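Local coordinates for acetylxylan esterase (Geobacillus stearothermophilus, PDB 5BN1), which removes acetyl groups from the xylose backbone units of xylan and xylo-oligosaccharides, as a serine esterase that works as a doughnut-shaped homooctamer, at residues I89-V94 and R149-Y154; Y138-E143 and W190-P195; A174-V179 and M201-A206. The protein carries 1 engineered substitution. All blocks are in the same frame, centred on the assembly; numbering follows the deposited sequence.

Overall arrangement
This esterase illustrates how packing chemistry follows place in the fold. All three contacts are largely buried, yet contacts 1 and 3 pair helices through apolar side chains, whereas contact 2 joins two irregular loops by a backbone bond, a salt bridge and a water. Contact 2 carries the probable charge-relay pair and adjoins a neighbouring subunit; contact 1 is touched by no other chain, and contact 3 also packs against a further subunit. The middle contact also connects the others: Val193 packs on Ile91 of contact 1, and Ile139 on Phe176 of contact 3. Contacts 1 and 3 do not touch, their centres lying about 17 Å apart.

Contact 1. Residues I89-V94 and R149-Y154; sequences IGINDV and RTMDQY
The ring of Tyr154 receives the CG2 methyl of Val94 squarely over one face: the carbon sits 3.5 Å from the ring centroid and only 7° off the normal, a well-formed CH-pi contact. CB of Asp93 comes obliquely to the ring, 4.0 Å from CE2 of Tyr154. The two methyls of Val94 divide most of the contact. CG1, anti to the backbone N (chi1 175°), lies against CG2 of Thr150 at 3.8 Å, while CG2, turned beside the backbone N, takes the ring and also meets SD of Met151. That methionine is bent at chi2 and chi3, and its sulfur and CE methyl are thereby brought in beside Val94. CE reaches on to CA of Ile91, 4.0 Å away, and SD rests 3.9 Å from O of Gly90. Between 89-94 and 149-154 the fit is thus apolar, and several polar ends are bound outside the two segments. OH of Tyr154 is hydrogen-bonded to Val108 O and Gln97 NE2, OG1 of Thr150 to Tyr98 and Pro146, and OD2 of Asp93 to the backbone N of Val66. Gly90 stands at the N-cap of helix 91-99, and its O accepts from Val94 N at 3.2 Å. Gly90, Ile91, Asn92 and Asp93 match the Gly-X-Asn-Asp block of SGNH hydrolases, which follows the strand 84-88 of the central sheet; Asn92, turned away from helix 146-165, probably stabilises the transition state in the oxyanion hole.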
loop_
_atom_site.group_PDB
_atom_site.type_symbol
_atom_site.label_atom_id
_atom_site.label_comp_id
_atom_site.label_asym_id
_atom_site.label_seq_id
_atom_site.Cartn_x
_atom_site.Cartn_y
_atom_site.Cartn_z
ATOM N N ILE A 89 -29.118 -7.946 -17.931
ATOM C CA ILE A 89 -28.258 -7.152 -18.823
ATOM C C ILE A 89 -29.095 -6.138 -19.562
ATOM O O ILE A 89 -30.318 -6.280 -19.760
ATOM C CB ILE A 89 -27.480 -8.043 -19.788
ATOM C CG1 ILE A 89 -26.202 -7.388 -20.351
ATOM C CG2 ILE A 89 -28.461 -8.585 -20.901
ATOM C CD1 ILE A 89 -25.068 -7.332 -19.308
ATOM N N GLY A 90 -28.462 -5.002 -19.867
ATOM C CA GLY A 90 -29.126 -3.845 -20.562
ATOM C C GLY A 90 -28.863 -2.504 -19.954
ATOM O O GLY A 90 -28.983 -1.513 -20.618
ATOM N N ILE A 91 -28.523 -2.456 -18.640
ATOM C CA ILE A 91 -28.230 -1.165 -18.074
ATOM C C ILE A 91 -27.149 -0.412 -18.831
ATOM O O ILE A 91 -27.325 0.762 -19.134
ATOM C CB ILE A 91 -27.878 -1.285 -16.592
ATOM C CG1 ILE A 91 -29.119 -1.600 -15.776
ATOM C CG2 ILE A 91 -27.272 0.052 -16.062
ATOM C CD1 ILE A 91 -28.901 -1.976 -14.320
ATOM N N ASN A 92 -26.040 -1.068 -19.159
ATOM C CA ASN A 92 -24.924 -0.423 -19.807
ATOM C C ASN A 92 -25.231 -0.164 -21.294
ATOM O O ASN A 92 -24.867 0.852 -21.855
ATOM C CB ASN A 92 -23.676 -1.161 -19.634
ATOM C CG ASN A 92 -23.225 -1.131 -18.189
ATOM O OD1 ASN A 92 -23.098 -0.011 -17.632
ATOM N ND2 ASN A 92 -22.893 -2.207 -17.638
ATOM N N ASP A 93 -25.953 -1.131 -21.905
ATOM C CA ASP A 93 -26.396 -1.018 -23.289
ATOM C C ASP A 93 -27.087 0.296 -23.517
ATOM O O ASP A 93 -26.919 0.945 -24.572
ATOM C CB ASP A 93 -27.290 -2.192 -23.599
ATOM C CG ASP A 93 -26.698 -3.521 -23.235
ATOM O OD1 ASP A 93 -26.384 -3.771 -21.997
ATOM O OD2 ASP A 93 -26.481 -4.431 -24.088
ATOM N N VAL A 94 -27.918 0.721 -22.574
ATOM C CA VAL A 94 -28.643 1.935 -22.505
ATOM C C VAL A 94 -27.737 3.085 -22.033
ATOM O O VAL A 94 -27.724 4.154 -22.613
ATOM C CB VAL A 94 -29.883 1.796 -21.640
ATOM C CG1 VAL A 94 -30.566 3.087 -21.465
ATOM C CG2 VAL A 94 -30.846 0.751 -22.276
ATOM N N ARG A 149 -37.162 6.032 -19.957
ATOM C CA ARG A 149 -38.022 5.605 -21.110
ATOM C C ARG A 149 -37.345 4.598 -21.958
ATOM O O ARG A 149 -37.906 3.542 -22.331
ATOM C CB ARG A 149 -38.455 6.822 -21.860
ATOM C CG ARG A 149 -39.399 6.520 -23.010
ATOM C CD ARG A 149 -39.920 7.881 -23.541
ATOM N NE ARG A 149 -38.886 8.753 -24.085
ATOM C CZ ARG A 149 -38.632 10.093 -23.834
ATOM N NH1 ARG A 149 -39.331 10.899 -22.987
ATOM N NH2 ARG A 149 -37.611 10.673 -24.490
ATOM N N THR A 150 -36.063 4.832 -22.283
ATOM C CA THR A 150 -35.303 3.839 -22.973
ATOM C C THR A 150 -35.189 2.524 -22.316
ATOM O O THR A 150 -35.307 1.426 -22.803
ATOM C CB THR A 150 -33.962 4.451 -23.492
ATOM O OG1 THR A 150 -34.193 5.653 -24.253
ATOM C CG2 THR A 150 -33.118 3.497 -24.215
ATOM N N MET A 151 -34.839 2.623 -21.003
ATOM C CA MET A 151 -34.695 1.427 -20.255
ATOM C C MET A 151 -35.985 0.553 -20.249
ATOM O O MET A 151 -35.894 -0.647 -20.343
ATOM C CB MET A 151 -34.283 1.762 -18.780
ATOM C CG MET A 151 -33.600 0.645 -18.086
ATOM S SD MET A 151 -31.961 0.194 -18.682
ATOM C CE MET A 151 -31.088 1.582 -17.956
ATOM N N ASP A 152 -37.118 1.243 -20.121
ATOM C CA ASP A 152 -38.447 0.566 -20.166
ATOM C C ASP A 152 -38.606 -0.172 -21.506
ATOM O O ASP A 152 -39.089 -1.337 -21.549
ATOM C CB ASP A 152 -39.593 1.442 -19.908
ATOM C CG ASP A 152 -39.783 1.847 -18.441
ATOM O OD1 ASP A 152 -38.994 1.461 -17.623
ATOM O OD2 ASP A 152 -40.729 2.665 -18.277
ATOM N N GLN A 153 -38.123 0.469 -22.575
ATOM C CA GLN A 153 -38.189 -0.202 -23.913
ATOM C C GLN A 153 -37.380 -1.444 -23.979
ATOM O O GLN A 153 -37.760 -2.509 -24.452
ATOM C CB GLN A 153 -37.840 0.805 -24.963
ATOM C CG GLN A 153 -37.898 0.147 -26.343
ATOM C CD GLN A 153 -37.640 1.160 -27.428
ATOM O OE1 GLN A 153 -36.662 2.002 -27.365
ATOM N NE2 GLN A 153 -38.581 1.219 -28.373
ATOM N N TYR A 154 -36.117 -1.467 -23.434
ATOM C CA TYR A 154 -35.272 -2.639 -23.316
ATOM C C TYR A 154 -35.916 -3.682 -22.419
ATOM O O TYR A 154 -35.841 -4.871 -22.714
ATOM C CB TYR A 154 -33.846 -2.268 -22.849
ATOM C CG TYR A 154 -32.929 -1.675 -23.931
ATOM C CD1 TYR A 154 -33.298 -0.475 -24.574
ATOM C CD2 TYR A 154 -31.727 -2.252 -24.234
ATOM C CE1 TYR A 154 -32.490 0.070 -25.616
ATOM C CE2 TYR A 154 -30.902 -1.712 -25.220
ATOM C CZ TYR A 154 -31.307 -0.560 -25.831
ATOM O OH TYR A 154 -30.486 0.008 -26.852
#

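Contact 2. Residues Y138-E143 and W190-P195; sequences YIEGNE and WDRVHP
The Asp-X-X-His block of SGNH hydrolases, here Asp191 to His194 and probably the charge relay for Ser15, is backed by the loop 138-143. Asp191 OD2 accepts from His194 ND1 (2.7 Å) in the imidazole plane, while OD1 forms an Asx turn with Val193 N, extended to an Asx motif by His194 N. Arg192, between Asp191 and Val193, meets the other loop. Its O receives Ile139 N at 2.8 Å, nearly straight (167°). Ile139 O, buried with no partner in the structure, packs on CB, CG and CD of Arg192. A bend at chi3 (-81°) helps bring one guanidinium face to the Tyr138 hydroxyl, whose oxygen stands 3.0 Å from CZ of Arg192, over the centre of that face and not hydrogen-bonded to it. Glu140 OE1 instead meets NH1 of Arg192 near the guanidinium edge at 2.9 Å, a salt bridge whose planes are almost perpendicular. A water joins Tyr138 OH, itself hydrogen-bonded to Tyr184 of the second subunit, to Asp191 O. Ile139 CD1 lies 4.0 Å from Pro195 CB. The loop between strand 130-134 and helix 146-165 is tied to the loop leading into helix 197-211, with Val193 packed on helices 15-18 and 91-99.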
loop_
_atom_site.group_PDB
_atom_site.type_symbol
_atom_site.label_atom_id
_atom_site.label_comp_id
_atom_site.label_asym_id
_atom_site.label_seq_id
_atom_site.Cartn_x
_atom_site.Cartn_y
_atom_site.Cartn_z
ATOM N N TYR A 138 -33.715 1.227 -14.108
ATOM C CA TYR A 138 -33.147 2.578 -13.878
ATOM C C TYR A 138 -33.902 3.131 -12.735
ATOM O O TYR A 138 -35.148 3.155 -12.745
ATOM C CB TYR A 138 -33.194 3.432 -15.109
ATOM C CG TYR A 138 -32.423 4.731 -15.049
ATOM C CD1 TYR A 138 -31.084 4.723 -14.732
ATOM C CD2 TYR A 138 -33.003 5.924 -15.419
ATOM C CE1 TYR A 138 -30.337 5.867 -14.737
ATOM C CE2 TYR A 138 -32.239 7.095 -15.407
ATOM C CZ TYR A 138 -30.921 7.042 -15.100
ATOM O OH TYR A 138 -30.203 8.241 -15.166
ATOM N N ILE A 139 -33.161 3.562 -11.679
ATOM C CA ILE A 139 -33.860 3.944 -10.476
ATOM C C ILE A 139 -34.270 5.398 -10.581
ATOM O O ILE A 139 -33.593 6.361 -10.193
ATOM C CB ILE A 139 -32.954 3.660 -9.228
ATOM C CG1 ILE A 139 -32.534 2.231 -9.210
ATOM C CG2 ILE A 139 -33.705 4.098 -7.932
ATOM C CD1 ILE A 139 -31.506 1.853 -8.133
ATOM N N GLU A 140 -35.442 5.617 -11.216
ATOM C CA GLU A 140 -35.919 6.927 -11.630
ATOM C C GLU A 140 -37.430 6.770 -11.813
ATOM O O GLU A 140 -37.819 5.875 -12.595
ATOM C CB GLU A 140 -35.258 7.343 -13.013
ATOM C CG GLU A 140 -35.898 8.550 -13.609
ATOM C CD GLU A 140 -35.967 9.718 -12.682
ATOM O OE1 GLU A 140 -34.879 10.192 -12.182
ATOM O OE2 GLU A 140 -37.109 10.207 -12.351
ATOM N N GLY A 141 -38.261 7.457 -11.053
ATOM C CA GLY A 141 -39.708 7.268 -11.115
ATOM C C GLY A 141 -40.393 8.022 -12.217
ATOM O O GLY A 141 -41.565 7.695 -12.525
ATOM N N ASN A 142 -39.718 8.953 -12.842
ATOM C CA ASN A 142 -40.333 9.708 -13.989
ATOM C C ASN A 142 -40.189 8.925 -15.261
ATOM O O ASN A 142 -39.108 8.827 -15.836
ATOM C CB ASN A 142 -39.782 11.103 -14.123
ATOM C CG ASN A 142 -40.372 11.879 -15.300
ATOM O OD1 ASN A 142 -41.379 11.446 -15.857
ATOM N ND2 ASN A 142 -39.714 12.928 -15.715
ATOM N N GLU A 143 -41.322 8.366 -15.763
ATOM C CA GLU A 143 -41.328 7.549 -16.949
ATOM C C GLU A 143 -40.907 8.327 -18.167
ATOM O O GLU A 143 -40.487 7.661 -19.141
ATOM C CB GLU A 143 -42.740 7.001 -17.232
ATOM C CG GLU A 143 -43.198 5.984 -16.266
ATOM C CD GLU A 143 -44.670 5.530 -16.484
ATOM O OE1 GLU A 143 -45.341 6.045 -17.393
ATOM O OE2 GLU A 143 -45.123 4.786 -15.637
ATOM N N TRP A 190 -27.294 7.142 -5.701
ATOM C CA TRP A 190 -26.908 8.428 -6.196
ATOM C C TRP A 190 -26.871 8.481 -7.747
ATOM O O TRP A 190 -27.288 9.509 -8.284
ATOM C CB TRP A 190 -25.564 8.889 -5.687
ATOM C CG TRP A 190 -25.545 9.537 -4.327
ATOM C CD1 TRP A 190 -26.551 9.661 -3.443
ATOM C CD2 TRP A 190 -24.373 10.161 -3.748
ATOM N NE1 TRP A 190 -26.072 10.363 -2.314
ATOM C CE2 TRP A 190 -24.775 10.682 -2.503
ATOM C CE3 TRP A 190 -23.084 10.359 -4.187
ATOM C CZ2 TRP A 190 -23.873 11.371 -1.683
ATOM C CZ3 TRP A 190 -22.136 11.038 -3.305
ATOM C CH2 TRP A 190 -22.597 11.560 -2.138
ATOM N N ASP A 191 -26.373 7.427 -8.377
ATOM C CA ASP A 191 -26.234 7.507 -9.848
ATOM C C ASP A 191 -27.444 6.806 -10.517
ATOM O O ASP A 191 -27.392 6.702 -11.747
ATOM C CB ASP A 191 -24.913 6.842 -10.259
ATOM C CG ASP A 191 -24.805 5.407 -9.985
ATOM O OD1 ASP A 191 -25.799 4.709 -9.624
ATOM O OD2 ASP A 191 -23.644 4.863 -10.103
ATOM N N ARG A 192 -28.465 6.446 -9.783
ATOM C CA ARG A 192 -29.648 5.795 -10.325
ATOM C C ARG A 192 -29.414 4.431 -10.848
ATOM O O ARG A 192 -30.392 3.916 -11.483
ATOM C CB ARG A 192 -30.478 6.737 -11.252
ATOM C CG ARG A 192 -30.985 7.993 -10.558
ATOM C CD ARG A 192 -31.753 8.915 -11.474
ATOM N NE ARG A 192 -30.812 9.750 -12.278
ATOM C CZ ARG A 192 -31.169 10.479 -13.343
ATOM N NH1 ARG A 192 -32.439 10.542 -13.631
ATOM N NH2 ARG A 192 -30.315 11.187 -14.040
ATOM N N VAL A 193 -28.275 3.828 -10.651
ATOM C CA VAL A 193 -27.966 2.508 -11.120
ATOM C C VAL A 193 -27.498 1.600 -10.010
ATOM O O VAL A 193 -28.029 0.508 -9.828
ATOM C CB VAL A 193 -26.972 2.555 -12.250
ATOM C CG1 VAL A 193 -26.463 1.167 -12.604
ATOM C CG2 VAL A 193 -27.641 3.253 -13.455
ATOM N N HIS A 194 -26.433 1.994 -9.274
ATOM C CA HIS A 194 -25.760 1.178 -8.314
ATOM C C HIS A 194 -26.365 1.435 -6.938
ATOM O O HIS A 194 -26.108 2.511 -6.358
ATOM C CB HIS A 194 -24.296 1.534 -8.259
ATOM C CG HIS A 194 -23.593 1.239 -9.552
ATOM N ND1 HIS A 194 -23.293 2.186 -10.446
ATOM C CD2 HIS A 194 -23.210 0.047 -10.091
ATOM C CE1 HIS A 194 -22.632 1.649 -11.460
ATOM N NE2 HIS A 194 -22.644 0.350 -11.304
ATOM N N PRO A 195 -27.152 0.526 -6.424
ATOM C CA PRO A 195 -27.891 0.811 -5.228
ATOM C C PRO A 195 -27.227 0.383 -3.902
ATOM O O PRO A 195 -26.240 -0.329 -3.911
ATOM C CB PRO A 195 -29.215 0.091 -5.409
ATOM C CG PRO A 195 -28.806 -1.069 -6.072
ATOM C CD PRO A 195 -27.604 -0.763 -6.987
HETATM O O HOH W 1 -27.358 8.187 -14.311
#

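Contact 3. Residues A174-V179 and M201-A206; sequences AAFNEV and MILARA
Ile202 is the main bump of the 201-206 helix, and it enters a hollow walled by Ala175, Phe176 and Val179 of 174-179. Its two arms part inside. CG2, anti to the backbone N, fills the end of the hollow next to Ala175: it lies 3.7 Å from CB of Ala175 and stands over one face of the Phe176 ring, 4.1 Å from the centroid and 10° off the normal. The longer arm, extended at chi2 (164°), carries CD1 to within 3.8 Å of CE1 of Phe176 and then meets CG2 of Val179 tip to tip at 3.7 Å. The two helices, 172-180 after strand 168-170, outermost in the sheet of this chain, and the long last helix 197-211, cross at a wide angle, 129° between their N-to-C directions, with segment axes 9.7 Å apart, part of the helical packing around the sheet in this alpha/beta/alpha SGNH fold. Where both helices carry alanine, CB of Ala175 meets CB of Ala206 at 4.0 Å. Farther along the ring, Leu203 supplies a second bump: its CD2 approaches CE2 of Phe176 obliquely at 3.9 Å. Ile202 and Leu203 both come to the same side of the Phe176 ring, Ile202 CG2 over its centre and Leu203 CD2 nearer CE2, and in the same chain the ring also meets Phe137, Ile139 and Leu188. Val179 and Ile202 also pack against Ala47 of the third subunit.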
loop_
_atom_site.group_PDB
_atom_site.type_symbol
_atom_site.label_atom_id
_atom_site.label_comp_id
_atom_site.label_asym_id
_atom_site.label_seq_id
_atom_site.Cartn_x
_atom_site.Cartn_y
_atom_site.Cartn_z
ATOM N N ALA A 174 -40.355 -2.774 -12.157
ATOM C CA ALA A 174 -41.563 -2.680 -11.382
ATOM C C ALA A 174 -41.251 -2.805 -9.881
ATOM O O ALA A 174 -41.921 -2.083 -9.133
ATOM C CB ALA A 174 -42.471 -3.842 -11.744
ATOM N N ALA A 175 -40.233 -3.574 -9.555
ATOM C CA ALA A 175 -39.845 -3.757 -8.112
ATOM C C ALA A 175 -39.351 -2.400 -7.577
ATOM O O ALA A 175 -39.761 -1.932 -6.498
ATOM C CB ALA A 175 -38.848 -4.827 -7.984
ATOM N N PHE A 176 -38.518 -1.712 -8.368
ATOM C CA PHE A 176 -38.075 -0.366 -7.919
ATOM C C PHE A 176 -39.187 0.664 -7.937
ATOM O O PHE A 176 -39.281 1.538 -7.135
ATOM C CB PHE A 176 -36.899 0.115 -8.716
ATOM C CG PHE A 176 -35.582 -0.498 -8.296
ATOM C CD1 PHE A 176 -35.010 -0.082 -7.061
ATOM C CD2 PHE A 176 -34.922 -1.391 -9.061
ATOM C CE1 PHE A 176 -33.848 -0.644 -6.683
ATOM C CE2 PHE A 176 -33.741 -1.942 -8.687
ATOM C CZ PHE A 176 -33.232 -1.604 -7.402
ATOM N N ASN A 177 -40.053 0.603 -8.973
ATOM C CA ASN A 177 -41.077 1.578 -9.088
ATOM C C ASN A 177 -41.966 1.628 -7.826
ATOM O O ASN A 177 -42.383 2.745 -7.461
ATOM C CB ASN A 177 -41.973 1.246 -10.284
ATOM C CG ASN A 177 -41.301 1.494 -11.630
ATOM O OD1 ASN A 177 -40.269 2.121 -11.690
ATOM N ND2 ASN A 177 -41.899 0.943 -12.698
ATOM N N GLU A 178 -42.214 0.462 -7.249
ATOM C CA GLU A 178 -43.069 0.454 -5.993
ATOM C C GLU A 178 -42.394 1.252 -4.875
ATOM O O GLU A 178 -43.008 2.109 -4.246
ATOM C CB GLU A 178 -43.290 -0.940 -5.627
ATOM C CG GLU A 178 -44.073 -1.061 -4.288
ATOM C CD GLU A 178 -45.532 -0.552 -4.330
ATOM O OE1 GLU A 178 -46.207 -0.402 -5.441
ATOM O OE2 GLU A 178 -45.972 -0.290 -3.146
ATOM N N VAL A 179 -41.093 1.079 -4.749
ATOM C CA VAL A 179 -40.390 1.828 -3.672
ATOM C C VAL A 179 -40.287 3.332 -3.974
ATOM O O VAL A 179 -40.224 4.182 -3.101
ATOM C CB VAL A 179 -39.031 1.161 -3.403
ATOM C CG1 VAL A 179 -38.234 1.925 -2.367
ATOM C CG2 VAL A 179 -39.244 -0.286 -2.933
ATOM N N MET A 201 -31.554 -5.659 -1.865
ATOM C CA MET A 201 -32.625 -6.410 -1.262
ATOM C C MET A 201 -33.857 -6.400 -2.128
ATOM O O MET A 201 -34.555 -7.406 -2.242
ATOM C CB MET A 201 -33.013 -5.920 0.152
ATOM C CG MET A 201 -31.949 -6.336 1.121
ATOM S SD MET A 201 -31.892 -8.157 1.449
ATOM C CE MET A 201 -30.577 -7.879 2.666
ATOM N N ILE A 202 -34.191 -5.258 -2.686
ATOM C CA ILE A 202 -35.340 -5.142 -3.682
ATOM C C ILE A 202 -35.121 -6.166 -4.783
ATOM O O ILE A 202 -36.063 -6.905 -5.153
ATOM C CB ILE A 202 -35.468 -3.710 -4.172
ATOM C CG1 ILE A 202 -35.968 -2.769 -3.098
ATOM C CG2 ILE A 202 -36.391 -3.659 -5.427
ATOM C CD1 ILE A 202 -35.741 -1.301 -3.435
ATOM N N LEU A 203 -33.946 -6.179 -5.347
ATOM C CA LEU A 203 -33.585 -7.128 -6.409
ATOM C C LEU A 203 -33.700 -8.548 -5.943
ATOM O O LEU A 203 -34.268 -9.397 -6.619
ATOM C CB LEU A 203 -32.239 -6.869 -7.003
ATOM C CG LEU A 203 -32.038 -5.553 -7.759
ATOM C CD1 LEU A 203 -30.575 -5.263 -8.009
ATOM C CD2 LEU A 203 -32.755 -5.709 -9.119
ATOM N N ALA A 204 -33.102 -8.874 -4.779
ATOM C CA ALA A 204 -33.148 -10.280 -4.311
ATOM C C ALA A 204 -34.601 -10.677 -4.080
ATOM O O ALA A 204 -34.998 -11.842 -4.388
ATOM C CB ALA A 204 -32.364 -10.399 -3.041
ATOM N N ARG A 205 -35.420 -9.827 -3.491
ATOM C CA ARG A 205 -36.789 -10.135 -3.208
ATOM C C ARG A 205 -37.566 -10.393 -4.536
ATOM O O ARG A 205 -38.320 -11.364 -4.605
ATOM C CB ARG A 205 -37.410 -8.952 -2.480
ATOM C CG ARG A 205 -38.861 -9.144 -2.207
ATOM C CD ARG A 205 -39.488 -7.943 -1.524
ATOM N NE ARG A 205 -40.858 -8.208 -1.101
ATOM C CZ ARG A 205 -41.826 -7.308 -1.106
ATOM N NH1 ARG A 205 -41.599 -6.075 -1.417
ATOM N NH2 ARG A 205 -43.068 -7.655 -0.708
ATOM N N ALA A 206 -37.258 -9.598 -5.545
ATOM C CA ALA A 206 -37.951 -9.853 -6.868
ATOM C C ALA A 206 -37.506 -11.120 -7.469
ATOM O O ALA A 206 -38.400 -11.885 -8.046
ATOM C CB ALA A 206 -37.711 -8.666 -7.764
#